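Local structure of tryptophanyl-tRNA synthetase (Cryptosporidium parvum Iowa II, 3HV0) at residues I142-F147 with K360-N365. The protein probably catalyses the ATP-dependent attachment of L-tryptophan to tRNA(Trp), as a class I aminoacyl-tRNA synthetase, releasing AMP and diphosphate. Numbering follows the deposited sequence.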
loop_
_atom_site.group_PDB
_atom_site.type_symbol
_atom_site.label_atom_id
_atom_site.label_comp_id
_atom_site.label_asym_id
_atom_site.label_seq_id
_atom_site.Cartn_x
_atom_site.Cartn_y
_atom_site.Cartn_z
ATOM N N ILE A 142 -5.749 -3.962 -24.544
ATOM C CA ILE A 142 -5.231 -2.598 -24.503
ATOM C C ILE A 142 -4.158 -2.425 -25.574
ATOM O O ILE A 142 -4.218 -1.470 -26.354
ATOM C CB ILE A 142 -4.737 -2.200 -23.104
ATOM C CG1 ILE A 142 -5.944 -2.009 -22.186
ATOM C CG2 ILE A 142 -3.907 -0.905 -23.155
ATOM C CD1 ILE A 142 -5.622 -1.896 -20.723
ATOM N N ILE A 143 -3.224 -3.369 -25.648
ATOM C CA ILE A 143 -2.144 -3.319 -26.655
ATOM C C ILE A 143 -2.703 -3.425 -28.079
ATOM O O ILE A 143 -2.149 -2.848 -29.026
ATOM C CB ILE A 143 -1.095 -4.425 -26.415
ATOM C CG1 ILE A 143 -0.350 -4.168 -25.102
ATOM C CG2 ILE A 143 -0.093 -4.506 -27.564
ATOM C CD1 ILE A 143 0.275 -5.399 -24.512
ATOM N N ALA A 144 -3.817 -4.141 -28.217
ATOM C CA ALA A 144 -4.488 -4.286 -29.517
ATOM C C ALA A 144 -5.009 -2.969 -30.115
ATOM O O ALA A 144 -5.423 -2.955 -31.254
ATOM C CB ALA A 144 -5.628 -5.320 -29.422
ATOM N N CYS A 145 -5.003 -1.878 -29.350
ATOM C CA CYS A 145 -5.378 -0.556 -29.870
ATOM C C CYS A 145 -4.256 0.129 -30.668
ATOM O O CYS A 145 -4.442 1.223 -31.216
ATOM C CB CYS A 145 -5.805 0.362 -28.718
ATOM S SG CYS A 145 -7.263 -0.201 -27.690
ATOM N N GLY A 146 -3.080 -0.490 -30.709
ATOM C CA GLY A 146 -1.975 -0.004 -31.533
ATOM C C GLY A 146 -1.052 1.011 -30.888
ATOM O O GLY A 146 -0.461 1.838 -31.581
ATOM N N PHE A 147 -0.902 0.943 -29.566
ATOM C CA PHE A 147 0.042 1.802 -28.861
ATOM C C PHE A 147 1.468 1.425 -29.236
ATOM O O PHE A 147 1.740 0.270 -29.556
ATOM C CB PHE A 147 -0.108 1.675 -27.356
ATOM C CG PHE A 147 -1.417 2.175 -26.830
ATOM C CD1 PHE A 147 -2.367 1.288 -26.332
ATOM C CD2 PHE A 147 -1.697 3.527 -26.808
ATOM C CE1 PHE A 147 -3.587 1.749 -25.838
ATOM C CE2 PHE A 147 -2.910 3.995 -26.320
ATOM C CZ PHE A 147 -3.860 3.089 -25.825
ATOM N N LYS A 360 -13.785 -6.938 -35.109
ATOM C CA LYS A 360 -12.974 -7.872 -35.898
ATOM C C LYS A 360 -11.548 -7.358 -36.077
ATOM O O LYS A 360 -10.577 -8.121 -36.000
ATOM C CB LYS A 360 -13.612 -8.113 -37.264
ATOM N N ASN A 361 -11.431 -6.063 -36.329
ATOM C CA ASN A 361 -10.129 -5.407 -36.439
ATOM C C ASN A 361 -9.357 -5.432 -35.111
ATOM O O ASN A 361 -8.138 -5.591 -35.094
ATOM C CB ASN A 361 -10.315 -3.960 -36.905
ATOM C CG ASN A 361 -9.057 -3.367 -37.512
ATOM O OD1 ASN A 361 -8.091 -3.060 -36.813
ATOM N ND2 ASN A 361 -9.079 -3.175 -38.817
ATOM N N HIS A 362 -10.075 -5.277 -34.005
ATOM C CA HIS A 362 -9.482 -5.420 -32.690
ATOM C C HIS A 362 -9.079 -6.876 -32.414
ATOM O O HIS A 362 -8.022 -7.124 -31.847
ATOM C CB HIS A 362 -10.435 -4.888 -31.595
ATOM C CG HIS A 362 -9.878 -4.998 -30.212
ATOM N ND1 HIS A 362 -10.024 -6.132 -29.440
ATOM C CD2 HIS A 362 -9.128 -4.139 -29.480
ATOM C CE1 HIS A 362 -9.401 -5.965 -28.288
ATOM N NE2 HIS A 362 -8.861 -4.758 -28.282
ATOM N N GLN A 363 -9.910 -7.834 -32.821
ATOM C CA GLN A 363 -9.664 -9.242 -32.503
ATOM C C GLN A 363 -8.447 -9.830 -33.218
ATOM O O GLN A 363 -7.742 -10.651 -32.625
ATOM C CB GLN A 363 -10.905 -10.090 -32.767
ATOM C CG GLN A 363 -11.924 -10.009 -31.643
ATOM C CD GLN A 363 -13.364 -10.250 -32.104
ATOM O OE1 GLN A 363 -14.243 -10.587 -31.303
ATOM N NE2 GLN A 363 -13.610 -10.053 -33.391
ATOM N N LYS A 364 -8.197 -9.409 -34.462
ATOM C CA LYS A 364 -6.987 -9.822 -35.179
ATOM C C LYS A 364 -5.728 -9.164 -34.612
ATOM O O LYS A 364 -4.701 -9.811 -34.484
ATOM C CB LYS A 364 -7.085 -9.577 -36.694
ATOM C CG LYS A 364 -7.098 -8.108 -37.123
ATOM C CD LYS A 364 -6.457 -7.880 -38.500
ATOM C CE LYS A 364 -5.788 -6.488 -38.557
ATOM N NZ LYS A 364 -6.565 -5.411 -37.852
ATOM N N ASN A 365 -5.814 -7.887 -34.250
ATOM C CA ASN A 365 -4.705 -7.200 -33.578
ATOM C C ASN A 365 -4.364 -7.862 -32.249
ATOM O O ASN A 365 -3.211 -7.870 -31.833
ATOM C CB ASN A 365 -5.034 -5.735 -33.310
ATOM C CG ASN A 365 -5.018 -4.883 -34.557
ATOM O OD1 ASN A 365 -4.429 -5.243 -35.573
ATOM N ND2 ASN A 365 -5.669 -3.733 -34.482
#
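Ala-144 packs against His-362 and Asn-365 in a small, buried contact that combines a CH-pi interaction with a weak hydrogen bond, between the turn that follows helix 128-143 and one side of helix 344-367, burying 193 Å² in all. It illustrates how one small side chain can serve as the meeting point of two segments far apart in sequence. The CB of Ala-144 lies over one face of the His-362 imidazole, 3.8 Å from the ring centroid and 29° off the ring normal, a CH-pi contact. It sits nearer the NE2 side of the ring, with Ala-144 CB to His-362 NE2 at 3.5 Å. Because chi1 of His-362 is -180°, CG swings away from the backbone N and the ring reaches across to the alanine. NE2 is hydrogen-bonded to the carbonyl O of Asp-141, three residues before Ala-144 in helix 128-143, which helps set the ring's rotation while its face receives the methyl.

Helix 128-143 precedes strand 152-156, outermost in this chain's sheet and beside 110-114 in the parallel part of the class I Rossmann fold. The contact joins that catalytic-domain helix to the long helix 344-367 in the C-terminal part of the chain. The chain leaves helix 128-143 through a type I beta turn from Ile-143 to Gly-146, where Gly-146 takes a positive phi that calls for glycine.

Asn-365 approaches the same methyl from a different direction. Its CB comes within 4.0 Å of Ala-144 CB, and its ND2 gives a weak hydrogen bond to Ala-144 O, 3.3 Å long and bent to 135°. The other end of this amide, Asn-365 OD1, receives Lys-364 NZ at 3.1 Å from above the carbonyl plane; the same ammonium group also bonds Asn-361 O. Ile-369, in the loop after helix 344-367, touches both Ala-144 and Ile-143.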